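Local coordinates for protein epsin-2 (Saccharomyces cerevisiae, PDB 6ENR) that binds membranes enriched in phosphatidylinositol 3,5- and 4,5-bisphosphate, probably through this ENTH domain, and is required for endocytosis and actin localization, at residues T38-D41 and L42-S46; G67-W70 and R71-A74; L80-L83 and V84-S88. All blocks are in the same frame, centred on the assembly; numbering follows the deposited sequence.

Contact 1: residues T38-D41 and L42-S46; sequences TLDD and LAQRS
Arg-45 and Asp-41 form an i to i+4 salt bridge along helix 36-45. From Arg-45 CB outward, the first atoms run past the backbone: CB lies 3.5 Å from Asp-41 O and CG comes to 3.2 Å of the same oxygen. CG stands anti to the carbonyl carbon (chi1 -65°), and the chain is extended from there to NE, which carries the head group to the carboxylate. CD passes near Asp-41 OD1. NE then donates to Asp-41 OD1 at 3.0 Å in an almost straight bond (174°). NH2 reaches Asp-41 OD2 at 3.1 Å. The grip is side-on, one nitrogen to each oxygen, yet the two flat groups are turned 63° apart. OD1 lies in the guanidinium plane, but NE meets it from above the carboxylate plane. The third nitrogen, NH1, bonds Thr-19 OG1 and Ser-17 O. A leucine in place of Arg-45 would probably leave the Asp-41 carboxylate without its countercharge, and Thr-19 OG1 and Ser-17 O without their NH1 donor.

A second i to i+4 pair is looser. Gln-44, bent at chi2, turns NE2 back to Asp-40 OD2 at 3.3 Å. Asp-40 has its stronger partner in Tyr-82 OH, which bonds OD1. Thr-38 and the buried Leu-42 lie side by side, pointing the same way, with the methyls Thr-38 CG2 and Leu-42 CD1 4.0 Å apart.

The helix sits among three others of this all-helical ENTH domain. Thr-38, Asp-41 and Arg-45 touch Leu-22 of helix 19-26. Leu-42 packs on Ile-55 of helix 49-63, and Leu-39 and Ala-43 face helix 70-86.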
ATOM      1  N   THR A  38       9.807  -1.062  -9.237  1.00 19.11           N
ATOM      2  CA  THR A  38       9.094   0.131  -8.739  1.00 20.37           C
ATOM      3  C   THR A  38       8.941   0.092  -7.221  1.00 17.59           C
ATOM      4  O   THR A  38       9.138   1.112  -6.578  1.00 15.70           O
ATOM      5  CB  THR A  38       7.686   0.183  -9.400  1.00 22.48           C
ATOM      6  OG1 THR A  38       7.863   0.448 -10.797  1.00 25.75           O
ATOM      7  CG2 THR A  38       6.787   1.232  -8.778  1.00 26.33           C
ATOM      8  N   LEU A  39       8.537  -1.062  -6.693  1.00 17.10           N
ATOM      9  CA  LEU A  39       8.362  -1.242  -5.210  1.00 17.71           C
ATOM     10  C   LEU A  39       9.690  -1.030  -4.505  1.00 18.54           C
ATOM     11  O   LEU A  39       9.790  -0.240  -3.547  1.00 16.44           O
ATOM     12  CB  LEU A  39       7.832  -2.613  -4.901  1.00 20.76           C
ATOM     13  CG  LEU A  39       6.368  -2.848  -5.405  1.00 19.50           C
ATOM     14  CD1 LEU A  39       6.040  -4.290  -5.261  1.00 21.31           C
ATOM     15  CD2 LEU A  39       5.313  -2.097  -4.608  1.00 19.81           C
ATOM     16  N   ASP A  40      10.752  -1.635  -5.030  1.00 17.39           N
ATOM     17  CA  ASP A  40      12.051  -1.418  -4.385  1.00 19.74           C
ATOM     18  C   ASP A  40      12.599   0.023  -4.484  1.00 17.68           C
ATOM     19  O   ASP A  40      13.165   0.505  -3.512  1.00 16.91           O
ATOM     20  CB  ASP A  40      13.085  -2.443  -4.804  1.00 21.49           C
ATOM     21  CG  ASP A  40      14.081  -2.669  -3.656  1.00 25.33           C
ATOM     22  OD1 ASP A  40      13.695  -3.227  -2.528  1.00 27.99           O
ATOM     23  OD2 ASP A  40      15.162  -2.166  -3.821  1.00 24.61           O
ATOM     24  N   ASP A  41      12.268   0.769  -5.548  1.00 16.96           N
ATOM     25  CA  ASP A  41      12.699   2.145  -5.630  1.00 19.64           C
ATOM     26  C   ASP A  41      11.909   2.979  -4.590  1.00 17.39           C
ATOM     27  O   ASP A  41      12.472   3.741  -3.823  1.00 21.30           O
ATOM     28  CB  ASP A  41      12.442   2.591  -7.059  1.00 21.04           C
ATOM     29  CG  ASP A  41      13.150   3.873  -7.438  1.00 27.51           C
ATOM     30  OD1 ASP A  41      13.981   4.464  -6.692  1.00 28.72           O
ATOM     31  OD2 ASP A  41      12.870   4.284  -8.566  1.00 25.60           O
ATOM     32  N   LEU A  42      10.605   2.784  -4.525  1.00 15.15           N
ATOM     33  CA  LEU A  42       9.773   3.370  -3.449  1.00 16.71           C
ATOM     34  C   LEU A  42      10.324   3.108  -2.101  1.00 16.41           C
ATOM     35  O   LEU A  42      10.495   4.037  -1.298  1.00 13.45           O
ATOM     36  CB  LEU A  42       8.324   2.965  -3.523  1.00 16.86           C
ATOM     37  CG  LEU A  42       7.644   3.560  -4.789  1.00 18.18           C
ATOM     38  CD1 LEU A  42       6.410   2.757  -5.063  1.00 19.27           C
ATOM     39  CD2 LEU A  42       7.218   5.021  -4.624  1.00 20.32           C
ATOM     40  N   ALA A  43      10.667   1.856  -1.857  1.00 16.10           N
ATOM     41  CA  ALA A  43      11.186   1.504  -0.586  1.00 15.46           C
ATOM     42  C   ALA A  43      12.437   2.224  -0.285  1.00 14.97           C
ATOM     43  O   ALA A  43      12.558   2.823   0.807  1.00 14.74           O
ATOM     44  CB  ALA A  43      11.379  -0.018  -0.463  1.00 16.78           C
ATOM     45  N   GLN A  44      13.352   2.295  -1.258  1.00 15.07           N
ATOM     46  CA  GLN A  44      14.561   3.058  -1.027  1.00 17.00           C
ATOM     47  C   GLN A  44      14.341   4.543  -0.743  1.00 16.43           C
ATOM     48  O   GLN A  44      14.975   5.169   0.137  1.00 14.49           O
ATOM     49  CB  GLN A  44      15.498   2.934  -2.178  1.00 21.52           C
ATOM     50  CG  GLN A  44      16.122   1.551  -2.330  1.00 26.64           C
ATOM     51  CD  GLN A  44      16.360   0.721  -1.053  1.00 31.43           C
ATOM     52  OE1 GLN A  44      17.101   1.118  -0.099  1.00 36.63           O
ATOM     53  NE2 GLN A  44      15.769  -0.491  -1.051  1.00 38.72           N
ATOM     54  N   ARG A  45      13.435   5.096  -1.489  1.00 15.61           N
ATOM     55  CA  ARG A  45      13.119   6.519  -1.355  1.00 16.32           C
ATOM     56  C   ARG A  45      12.423   6.869  -0.063  1.00 17.04           C
ATOM     57  O   ARG A  45      12.502   8.025   0.430  1.00 13.91           O
ATOM     58  CB  ARG A  45      12.306   6.956  -2.544  1.00 17.50           C
ATOM     59  CG  ARG A  45      13.069   6.867  -3.849  1.00 19.44           C
ATOM     60  CD  ARG A  45      12.279   7.503  -4.937  1.00 20.41           C
ATOM     61  NE  ARG A  45      12.632   7.109  -6.286  1.00 20.99           N
ATOM     62  CZ  ARG A  45      12.473   7.887  -7.381  1.00 23.78           C
ATOM     63  NH1 ARG A  45      11.977   9.116  -7.307  1.00 19.80           N
ATOM     64  NH2 ARG A  45      12.800   7.383  -8.577  1.00 25.10           N
ATOM     65  N   SER A  46      11.725   5.878   0.517  1.00 16.88           N
ATOM     66  CA  SER A  46      10.997   6.073   1.756  1.00 16.40           C
ATOM     67  C   SER A  46      11.895   6.459   2.926  1.00 15.86           C
ATOM     68  O   SER A  46      11.413   7.019   3.898  1.00 16.04           O
ATOM     69  CB  SER A  46      10.182   4.805   2.081  1.00 16.82           C
ATOM     70  OG  SER A  46      11.028   3.748   2.514  1.00 18.34           O
TER

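Contact 2: residues G67-W70 and R71-A74; sequences GKYW and RHVA
Trp-70 and Arg-71, neighbours in sequence, fold their side chains over one another at the start of helix 70-86. The aliphatic part of Arg-71 lies over one face of the indole. Its CG sits 3.5 Å from the centroid of the six-membered ring and only 5° off the ring normal, which makes a CH-pi contact. Further out, the guanidinium also turns a face to the ring: Trp-70 CZ2 lies under its centre, 3.6 Å from Arg-71 CZ. The two planes are tilted by 35°, so the groups overlap without being flat on each other. Trp-70 CG stands between the backbone N and the carbonyl carbon (chi1 68°). This brings the ring back over the backbone N of Arg-71.

Tyr-69 and His-72 point the same way, side by side. Their ring planes are near parallel but slid apart, with centroids 6.0 Å from each other, and the rings barely overlap. Ala-74 CB approaches the edge of the indole, 4.4 Å from Trp-70 CE3.

The backbone turns here into regular helix. His-72 N bonds Tyr-69 O in a bent three-residue step, and Ala-74 N bonds Trp-70 O at 3.0 Å in a straight four-residue one. Outside the segments, the Trp-70 ring meets that of His-110, and Val-73 and Ala-74 rest on Ile-122 of helix 120-134.

One water ties the first turn together. It donates to Lys-68 O at 2.7 Å and accepts from Arg-71 N and NH1. The aliphatic CG of Arg-71 thus packs on the ring, the guanidinium lies over CZ2, and the water takes one of its N-H groups, with no carboxylate partner across the contact. The charge is likely to be stabilised in part by the ring's pi electrons.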
ATOM      1  N   GLY A  67     -15.410   2.268  -5.003  1.00 30.08           N
ATOM      2  CA  GLY A  67     -16.203   1.892  -6.201  1.00 30.01           C
ATOM      3  C   GLY A  67     -15.382   1.655  -7.467  1.00 28.88           C
ATOM      4  O   GLY A  67     -14.485   0.808  -7.445  1.00 28.35           O
ATOM      5  N   LYS A  68     -15.662   2.376  -8.565  1.00 27.50           N
ATOM      6  CA  LYS A  68     -15.011   2.119  -9.874  0.57 26.71           C
ATOM      7  C   LYS A  68     -13.468   2.247  -9.808  1.00 26.82           C
ATOM      8  O   LYS A  68     -12.757   1.690 -10.663  1.00 26.57           O
ATOM      9  CB  LYS A  68     -15.480   3.112 -10.952  0.57 28.05           C
ATOM     10  CG  LYS A  68     -16.884   2.933 -11.484  0.57 30.83           C
ATOM     11  CD  LYS A  68     -17.258   4.116 -12.377  0.57 32.66           C
ATOM     12  CE  LYS A  68     -18.717   4.055 -12.864  0.57 33.08           C
ATOM     13  NZ  LYS A  68     -19.149   2.765 -13.482  0.57 32.25           N
ATOM     14  N   TYR A  69     -12.974   3.002  -8.808  1.00 25.73           N
ATOM     15  CA  TYR A  69     -11.542   3.250  -8.607  1.00 24.61           C
ATOM     16  C   TYR A  69     -10.848   2.301  -7.631  1.00 20.51           C
ATOM     17  O   TYR A  69      -9.763   2.614  -7.103  1.00 21.59           O
ATOM     18  CB  TYR A  69     -11.342   4.751  -8.286  1.00 26.57           C
ATOM     19  CG  TYR A  69     -11.850   5.598  -9.454  1.00 32.25           C
ATOM     20  CD1 TYR A  69     -11.043   5.911 -10.523  1.00 38.81           C
ATOM     21  CD2 TYR A  69     -13.166   6.025  -9.497  1.00 36.83           C
ATOM     22  CE1 TYR A  69     -11.530   6.668 -11.607  1.00 41.97           C
ATOM     23  CE2 TYR A  69     -13.666   6.748 -10.563  1.00 39.69           C
ATOM     24  CZ  TYR A  69     -12.843   7.073 -11.617  1.00 40.56           C
ATOM     25  OH  TYR A  69     -13.363   7.822 -12.664  1.00 49.92           O
ATOM     26  N   TRP A  70     -11.460   1.148  -7.406  1.00 20.58           N
ATOM     27  CA  TRP A  70     -10.864   0.041  -6.643  1.00 21.01           C
ATOM     28  C   TRP A  70      -9.425  -0.342  -6.973  1.00 22.14           C
ATOM     29  O   TRP A  70      -8.687  -0.758  -6.087  1.00 20.40           O
ATOM     30  CB  TRP A  70     -11.709  -1.215  -6.718  1.00 20.46           C
ATOM     31  CG  TRP A  70     -11.792  -1.889  -8.047  1.00 21.04           C
ATOM     32  CD1 TRP A  70     -12.706  -1.687  -9.046  1.00 19.80           C
ATOM     33  CD2 TRP A  70     -10.935  -2.902  -8.472  1.00 19.49           C
ATOM     34  NE1 TRP A  70     -12.421  -2.515 -10.104  1.00 22.62           N
ATOM     35  CE2 TRP A  70     -11.342  -3.273  -9.784  1.00 22.09           C
ATOM     36  CE3 TRP A  70      -9.816  -3.520  -7.890  1.00 19.05           C
ATOM     37  CZ2 TRP A  70     -10.689  -4.255 -10.524  1.00 23.18           C
ATOM     38  CZ3 TRP A  70      -9.166  -4.498  -8.636  1.00 24.38           C
ATOM     39  CH2 TRP A  70      -9.626  -4.864  -9.939  1.00 22.46           C
ATOM     40  N   ARG A  71      -9.029  -0.228  -8.254  1.00 19.27           N
ATOM     41  CA  ARG A  71      -7.622  -0.571  -8.554  1.00 18.68           C
ATOM     42  C   ARG A  71      -6.632   0.374  -7.829  1.00 17.93           C
ATOM     43  O   ARG A  71      -5.516  -0.086  -7.492  1.00 20.61           O
ATOM     44  CB  ARG A  71      -7.364  -0.539 -10.052  1.00 19.28           C
ATOM     45  CG  ARG A  71      -8.063  -1.646 -10.835  1.00 22.26           C
ATOM     46  CD  ARG A  71      -7.859  -1.494 -12.320  1.00 20.73           C
ATOM     47  NE  ARG A  71      -8.633  -2.434 -13.099  1.00 24.69           N
ATOM     48  CZ  ARG A  71      -9.914  -2.330 -13.427  1.00 26.65           C
ATOM     49  NH1 ARG A  71     -10.701  -1.326 -13.013  1.00 27.54           N
ATOM     50  NH2 ARG A  71     -10.457  -3.306 -14.148  1.00 26.17           N
ATOM     51  N   HIS A  72      -7.002   1.637  -7.583  1.00 17.52           N
ATOM     52  CA  HIS A  72      -6.141   2.539  -6.795  1.00 18.02           C
ATOM     53  C   HIS A  72      -5.860   1.975  -5.390  1.00 18.46           C
ATOM     54  O   HIS A  72      -4.745   2.053  -4.823  1.00 17.66           O
ATOM     55  CB  HIS A  72      -6.814   3.873  -6.613  1.00 19.11           C
ATOM     56  CG  HIS A  72      -6.735   4.757  -7.805  1.00 21.32           C
ATOM     57  ND1 HIS A  72      -7.515   5.870  -7.940  1.00 23.68           N
ATOM     58  CD2 HIS A  72      -5.927   4.723  -8.887  1.00 21.61           C
ATOM     59  CE1 HIS A  72      -7.217   6.484  -9.076  1.00 27.33           C
ATOM     60  NE2 HIS A  72      -6.238   5.816  -9.660  1.00 28.35           N
ATOM     61  N   VAL A  73      -6.930   1.463  -4.807  1.00 17.03           N
ATOM     62  CA  VAL A  73      -6.845   0.802  -3.500  1.00 15.17           C
ATOM     63  C   VAL A  73      -5.992  -0.432  -3.476  1.00 14.89           C
ATOM     64  O   VAL A  73      -5.113  -0.545  -2.612  1.00 17.56           O
ATOM     65  CB  VAL A  73      -8.252   0.482  -3.012  1.00 15.34           C
ATOM     66  CG1 VAL A  73      -8.197  -0.070  -1.592  1.00 14.76           C
ATOM     67  CG2 VAL A  73      -9.140   1.709  -3.153  1.00 14.86           C
ATOM     68  N   ALA A  74      -6.290  -1.359  -4.359  1.00 14.57           N
ATOM     69  CA  ALA A  74      -5.587  -2.631  -4.426  1.00 15.94           C
ATOM     70  C   ALA A  74      -4.117  -2.420  -4.583  1.00 15.66           C
ATOM     71  O   ALA A  74      -3.307  -2.976  -3.869  1.00 16.05           O
ATOM     72  CB  ALA A  74      -6.130  -3.426  -5.561  1.00 15.92           C
TER
HETATM   73  O   HOH W   1     -10.293   0.692 -10.771  1.00 21.68           O

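Contact 3: residues L80-L83 and V84-S88; sequences LDYL and VRFGS
Arg-85 NH1 bonds twice to Asp-81, one turn earlier in helix 70-86. It donates to the backbone oxygen Asp-81 O at 2.9 Å, which lies in the guanidinium plane. It also makes a salt bridge to Asp-81 OD1 at 2.7 Å, though the bond is bent (138°) and weak as a hydrogen bond. The carboxylate and guanidinium planes are 75° apart. NE of Arg-85 has a separate partner, the carboxylate of Glu-142.

Tyr-82 O accepts from Phe-86 N at 2.9 Å and, weakly, from Arg-85 N. Leu-83 O accepts from Gly-87 N at 2.8 Å. This is the C-terminal end of the helix: Gly-87 is the first residue to leave helical geometry, and Ser-88 is the N-cap of helix 89-97, its OG bonded to Asn-90 N. One helix of the ENTH domain thus passes into the next within two residues. The carbonyls of Val-84 and Gly-87 both take Arg-143 NH1.

The aromatic pair lies beside these bonds. Tyr-82, whose hydroxyl has its partner in Asp-40, carries Phe-86 CD2 over the centre of its ring. Phe-86 CD2 is 3.5 Å from Tyr-82 CZ, with the planes oblique at 36°.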
ATOM      1  N   LEU A  80       1.841  -0.582   0.112  1.00 13.18           N
ATOM      2  CA  LEU A  80       1.979  -0.451   1.534  1.00 17.21           C
ATOM      3  C   LEU A  80       2.585  -1.747   2.160  1.00 16.76           C
ATOM      4  O   LEU A  80       3.483  -1.703   3.005  1.00 15.60           O
ATOM      5  CB  LEU A  80       0.620  -0.078   2.085  1.00 17.46           C
ATOM      6  CG  LEU A  80       0.476   0.653   3.365  1.00 20.68           C
ATOM      7  CD1 LEU A  80       1.395   1.861   3.455  1.00 19.32           C
ATOM      8  CD2 LEU A  80      -1.000   0.979   3.579  1.00 19.41           C
ATOM      9  N   ASP A  81       2.075  -2.868   1.677  1.00 17.17           N
ATOM     10  CA  ASP A  81       2.502  -4.162   2.103  1.00 18.39           C
ATOM     11  C   ASP A  81       4.016  -4.292   1.906  1.00 16.27           C
ATOM     12  O   ASP A  81       4.699  -4.831   2.784  1.00 17.82           O
ATOM     13  CB  ASP A  81       1.769  -5.266   1.286  1.00 20.12           C
ATOM     14  CG  ASP A  81       1.664  -6.602   2.021  1.00 22.05           C
ATOM     15  OD1 ASP A  81       1.537  -6.594   3.249  1.00 22.58           O
ATOM     16  OD2 ASP A  81       1.657  -7.673   1.378  1.00 27.99           O
ATOM     17  N   TYR A  82       4.546  -3.798   0.781  1.00 14.54           N
ATOM     18  CA  TYR A  82       5.974  -3.846   0.486  1.00 14.12           C
ATOM     19  C   TYR A  82       6.742  -2.884   1.404  1.00 16.03           C
ATOM     20  O   TYR A  82       7.713  -3.255   2.019  1.00 14.81           O
ATOM     21  CB  TYR A  82       6.250  -3.523  -0.994  1.00 14.91           C
ATOM     22  CG  TYR A  82       7.644  -3.842  -1.427  1.00 15.75           C
ATOM     23  CD1 TYR A  82       7.959  -5.122  -1.928  1.00 17.11           C
ATOM     24  CD2 TYR A  82       8.647  -2.903  -1.365  1.00 14.28           C
ATOM     25  CE1 TYR A  82       9.267  -5.439  -2.347  1.00 18.01           C
ATOM     26  CE2 TYR A  82       9.937  -3.219  -1.718  1.00 16.39           C
ATOM     27  CZ  TYR A  82      10.220  -4.518  -2.216  1.00 16.71           C
ATOM     28  OH  TYR A  82      11.471  -4.802  -2.546  1.00 17.79           O
ATOM     29  N   LEU A  83       6.247  -1.653   1.553  1.00 14.01           N
ATOM     30  CA  LEU A  83       6.938  -0.677   2.379  1.00 14.67           C
ATOM     31  C   LEU A  83       7.061  -1.089   3.840  1.00 13.72           C
ATOM     32  O   LEU A  83       8.061  -0.791   4.519  1.00 15.42           O
ATOM     33  CB  LEU A  83       6.248   0.680   2.243  1.00 14.41           C
ATOM     34  CG  LEU A  83       6.356   1.392   0.920  1.00 15.05           C
ATOM     35  CD1 LEU A  83       5.566   2.677   1.001  1.00 16.05           C
ATOM     36  CD2 LEU A  83       7.779   1.624   0.454  1.00 14.76           C
ATOM     37  N   VAL A  84       6.030  -1.678   4.399  1.00 13.40           N
ATOM     38  CA  VAL A  84       6.126  -2.060   5.810  1.00 17.47           C
ATOM     39  C   VAL A  84       7.208  -3.096   6.105  1.00 20.14           C
ATOM     40  O   VAL A  84       7.742  -3.142   7.218  1.00 15.28           O
ATOM     41  CB  VAL A  84       4.787  -2.495   6.404  1.00 18.64           C
ATOM     42  CG1 VAL A  84       3.765  -1.379   6.334  1.00 17.47           C
ATOM     43  CG2 VAL A  84       4.340  -3.808   5.887  1.00 19.43           C
ATOM     44  N   ARG A  85       7.582  -3.872   5.091  1.00 18.44           N
ATOM     45  CA  ARG A  85       8.747  -4.801   5.212  1.00 19.11           C
ATOM     46  C   ARG A  85      10.063  -4.263   4.762  1.00 19.17           C
ATOM     47  O   ARG A  85      11.077  -4.425   5.471  1.00 22.37           O
ATOM     48  CB  ARG A  85       8.453  -6.032   4.377  1.00 19.82           C
ATOM     49  CG  ARG A  85       7.162  -6.662   4.651  1.00 22.50           C
ATOM     50  CD  ARG A  85       6.807  -7.634   3.526  1.00 25.85           C
ATOM     51  NE  ARG A  85       5.900  -8.672   3.980  1.00 27.57           N
ATOM     52  CZ  ARG A  85       4.605  -8.528   4.188  1.00 27.15           C
ATOM     53  NH1 ARG A  85       4.003  -7.375   3.950  1.00 27.58           N
ATOM     54  NH2 ARG A  85       3.890  -9.562   4.643  1.00 26.72           N
ATOM     55  N   PHE A  86      10.079  -3.512   3.644  1.00 17.20           N
ATOM     56  CA  PHE A  86      11.331  -3.063   3.018  1.00 16.20           C
ATOM     57  C   PHE A  86      11.646  -1.577   3.082  1.00 15.78           C
ATOM     58  O   PHE A  86      12.799  -1.200   2.808  1.00 17.31           O
ATOM     59  CB  PHE A  86      11.339  -3.500   1.575  1.00 16.42           C
ATOM     60  CG  PHE A  86      11.260  -4.996   1.451  1.00 16.09           C
ATOM     61  CD1 PHE A  86      12.334  -5.779   1.828  1.00 17.80           C
ATOM     62  CD2 PHE A  86      10.082  -5.589   1.098  1.00 16.03           C
ATOM     63  CE1 PHE A  86      12.201  -7.161   1.838  1.00 16.96           C
ATOM     64  CE2 PHE A  86       9.952  -6.948   1.062  1.00 17.60           C
ATOM     65  CZ  PHE A  86      11.009  -7.737   1.429  1.00 17.16           C
ATOM     66  N   GLY A  87      10.664  -0.785   3.467  1.00 15.08           N
ATOM     67  CA  GLY A  87      10.881   0.620   3.570  1.00 15.44           C
ATOM     68  C   GLY A  87      11.228   1.090   4.961  1.00 15.01           C
ATOM     69  O   GLY A  87      11.447   0.317   5.908  1.00 13.68           O
ATOM     70  N   SER A  88      11.270   2.400   5.071  1.00 15.60           N
ATOM     71  CA  SER A  88      11.519   3.078   6.339  1.00 17.63           C
ATOM     72  C   SER A  88      10.557   2.630   7.461  1.00 18.12           C
ATOM     73  O   SER A  88       9.351   2.410   7.262  1.00 14.61           O
ATOM     74  CB  SER A  88      11.279   4.605   6.066  1.00 19.83           C
ATOM     75  OG  SER A  88      11.367   5.312   7.226  1.00 24.74           O
TER

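Overall arrangement
Contacts 1 and 3 touch, with centres 9 Å apart. Asp-40 OD1 and Tyr-82 OH are 2.7 Å apart, and Ser-46 OG lies 2.9 Å from Ser-88 N; both are probable hydrogen bonds. Leu-39 O also packs on Tyr-82 CE2. Helix 36-45 is thus tied to helix 70-86 at Tyr-82, and the turn after it to the start of helix 89-97. Contact 2 opens that same helix 70-86, and contact 3 closes it. Their centres are about 20 Å apart, and they lie on opposite sides of the chain's centre. Contact 2 does not touch contact 1; their nearest atoms are about 9 Å apart.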